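Local coordinates for protein flavin prenyltransferase UbiX (PDB 2EJB) that probably makes the prenylated FMN cofactor of UbiD decarboxylases by joining a dimethylallyl group from dimethylallyl monophosphate to the flavin of FMN, at residues 2-7 with 81-86. Sequence-based numbering, arbitrary orientation.
Sequences QKIALC and HYRGVY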
loop_
_atom_site.group_PDB
_atom_site.type_symbol
_atom_site.label_atom_id
_atom_site.label_comp_id
_atom_site.label_asym_id
_atom_site.label_seq_id
_atom_site.Cartn_x
_atom_site.Cartn_y
_atom_site.Cartn_z
ATOM N N GLN A 2 -9.147 -1.237 -28.598
ATOM C CA GLN A 2 -8.861 -2.530 -27.993
ATOM C C GLN A 2 -9.804 -2.875 -26.842
ATOM O O GLN A 2 -10.591 -2.042 -26.380
ATOM C CB GLN A 2 -7.400 -2.606 -27.520
ATOM C CG GLN A 2 -6.604 -1.312 -27.637
ATOM C CD GLN A 2 -5.103 -1.523 -27.509
ATOM O OE1 GLN A 2 -4.640 -2.242 -26.628
ATOM N NE2 GLN A 2 -4.339 -0.901 -28.401
ATOM N N LYS A 3 -9.725 -4.123 -26.396
ATOM C CA LYS A 3 -10.559 -4.608 -25.309
ATOM C C LYS A 3 -9.801 -4.623 -23.991
ATOM O O LYS A 3 -8.600 -4.891 -23.947
ATOM C CB LYS A 3 -11.053 -6.020 -25.625
ATOM C CG LYS A 3 -11.958 -6.105 -26.839
ATOM C CD LYS A 3 -12.323 -7.544 -27.132
ATOM C CE LYS A 3 -13.510 -7.637 -28.072
ATOM N NZ LYS A 3 -13.231 -7.028 -29.402
ATOM N N ILE A 4 -10.517 -4.333 -22.917
ATOM C CA ILE A 4 -9.942 -4.330 -21.582
ATOM C C ILE A 4 -10.899 -5.085 -20.675
ATOM O O ILE A 4 -12.119 -4.983 -20.821
ATOM C CB ILE A 4 -9.772 -2.889 -21.031
ATOM C CG1 ILE A 4 -8.652 -2.165 -21.780
ATOM C CG2 ILE A 4 -9.459 -2.933 -19.544
ATOM C CD1 ILE A 4 -7.272 -2.746 -21.547
ATOM N N ALA A 5 -10.342 -5.860 -19.755
ATOM C CA ALA A 5 -11.146 -6.619 -18.813
ATOM C C ALA A 5 -10.960 -5.978 -17.443
ATOM O O ALA A 5 -9.834 -5.730 -17.020
ATOM C CB ALA A 5 -10.691 -8.072 -18.786
ATOM N N LEU A 6 -12.066 -5.698 -16.763
ATOM C CA LEU A 6 -12.022 -5.076 -15.447
ATOM C C LEU A 6 -12.905 -5.826 -14.466
ATOM O O LEU A 6 -14.109 -6.000 -14.693
ATOM C CB LEU A 6 -12.474 -3.610 -15.529
ATOM C CG LEU A 6 -12.609 -2.818 -14.216
ATOM C CD1 LEU A 6 -11.289 -2.816 -13.441
ATOM C CD2 LEU A 6 -13.021 -1.394 -14.539
ATOM N N CYS A 7 -12.292 -6.275 -13.379
ATOM C CA CYS A 7 -12.996 -7.000 -12.333
ATOM C C CYS A 7 -12.925 -6.174 -11.059
ATOM O O CYS A 7 -11.850 -5.701 -10.677
ATOM C CB CYS A 7 -12.343 -8.359 -12.089
ATOM S SG CYS A 7 -12.231 -9.425 -13.552
ATOM N N HIS A 81 -6.850 -11.726 -26.848
ATOM C CA HIS A 81 -6.989 -10.532 -27.678
ATOM C C HIS A 81 -7.173 -9.235 -26.887
ATOM O O HIS A 81 -7.324 -8.161 -27.466
ATOM C CB HIS A 81 -8.150 -10.729 -28.655
ATOM C CG HIS A 81 -7.957 -11.884 -29.587
ATOM N ND1 HIS A 81 -6.967 -11.906 -30.548
ATOM C CD2 HIS A 81 -8.603 -13.069 -29.688
ATOM C CE1 HIS A 81 -7.013 -13.056 -31.200
ATOM N NE2 HIS A 81 -7.997 -13.778 -30.696
ATOM N N TYR A 82 -7.152 -9.341 -25.563
ATOM C CA TYR A 82 -7.311 -8.172 -24.701
ATOM C C TYR A 82 -5.964 -7.526 -24.405
ATOM O O TYR A 82 -4.933 -8.191 -24.406
ATOM C CB TYR A 82 -7.973 -8.572 -23.384
ATOM C CG TYR A 82 -9.441 -8.912 -23.508
ATOM C CD1 TYR A 82 -10.408 -8.125 -22.885
ATOM C CD2 TYR A 82 -9.864 -10.010 -24.254
ATOM C CE1 TYR A 82 -11.761 -8.421 -22.999
ATOM C CE2 TYR A 82 -11.225 -10.318 -24.376
ATOM C CZ TYR A 82 -12.162 -9.514 -23.745
ATOM O OH TYR A 82 -13.500 -9.788 -23.856
ATOM N N ARG A 83 -5.978 -6.226 -24.143
ATOM C CA ARG A 83 -4.750 -5.512 -23.840
ATOM C C ARG A 83 -4.304 -5.810 -22.412
ATOM O O ARG A 83 -3.130 -5.679 -22.078
ATOM C CB ARG A 83 -4.959 -4.010 -24.017
ATOM C CG ARG A 83 -3.705 -3.191 -23.765
ATOM C CD ARG A 83 -3.925 -1.733 -24.082
ATOM N NE ARG A 83 -2.709 -0.955 -23.885
ATOM C CZ ARG A 83 -2.546 0.292 -24.310
ATOM N NH1 ARG A 83 -3.522 0.911 -24.963
ATOM N NH2 ARG A 83 -1.412 0.929 -24.066
ATOM N N GLY A 84 -5.249 -6.210 -21.568
ATOM C CA GLY A 84 -4.910 -6.518 -20.190
ATOM C C GLY A 84 -6.118 -6.765 -19.307
ATOM O O GLY A 84 -7.264 -6.516 -19.695
ATOM N N VAL A 85 -5.860 -7.270 -18.110
ATOM C CA VAL A 85 -6.926 -7.543 -17.163
ATOM C C VAL A 85 -6.661 -6.842 -15.850
ATOM O O VAL A 85 -5.601 -7.022 -15.245
ATOM C CB VAL A 85 -7.063 -9.045 -16.875
ATOM C CG1 VAL A 85 -8.067 -9.268 -15.746
ATOM C CG2 VAL A 85 -7.515 -9.770 -18.130
ATOM N N TYR A 86 -7.628 -6.042 -15.416
ATOM C CA TYR A 86 -7.535 -5.322 -14.151
ATOM C C TYR A 86 -8.446 -5.962 -13.119
ATOM O O TYR A 86 -9.559 -6.388 -13.436
ATOM C CB TYR A 86 -7.973 -3.860 -14.299
ATOM C CG TYR A 86 -6.995 -2.958 -15.015
ATOM C CD1 TYR A 86 -7.308 -2.411 -16.261
ATOM C CD2 TYR A 86 -5.770 -2.627 -14.440
ATOM C CE1 TYR A 86 -6.424 -1.556 -16.914
ATOM C CE2 TYR A 86 -4.881 -1.774 -15.084
ATOM C CZ TYR A 86 -5.216 -1.241 -16.320
ATOM O OH TYR A 86 -4.347 -0.391 -16.962
#
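Ala5 and Tyr86 sit at the tight end of this parallel strand pair: Tyr86 N gives its hydrogen to Ala5 O at 2.7 Å, nearly straight, and Tyr86 O takes one from Cys7 N at 2.7 Å. One step back, Ala5 N reaches Gly84 O at 3.1 Å. On one face of the sheet Leu6 CD1 rests on Tyr86 CB (3.6 Å), while Ile4 CG2 meets the edge of the Tyr86 ring at CD1. Helix 14-26 closes over this side through Leu20, and the Tyr86 hydroxyl is hydrogen-bonded to Leu173 O. The other face carries Ala5 CB against Val85 CG2, 3.7 Å apart. These are the two middle strands of the Rossmann-like six-stranded parallel sheet of this Flavoprotein-family chain, order 3-2-1-4-5-6, and the pair runs toward the predicted FMN site, where the side chains of Thr94 and Ser36 lie about 7 and 8 Å from that of Cys7. Toward Gln2 the contact opens to solvent. The chain turns a corner at Arg83, whose N is hydrogen-bonded to Lys3 O (2.9 Å), but Gln2 and Lys3 are exposed. With CG anti to its carbonyl carbon (chi1 -72°), Tyr82 lays one ring face under Lys3 CB, a CH-pi contact 3.8 Å from the centroid, and Lys3 CD passes by CZ before the amine leads off. The Tyr82 hydroxyl is hydrogen-bonded to Asp32 OD2 on strand 30-35, beyond strand 3-8; a leucine in place of Tyr82 would probably leave the Asp32 carboxylate without this partner and deny Lys3 CB the flat ring face it packs on. Arg83, extended alongside Ile4, sets CB against Ile4 CD1 and sends NH2 to Leu177 O.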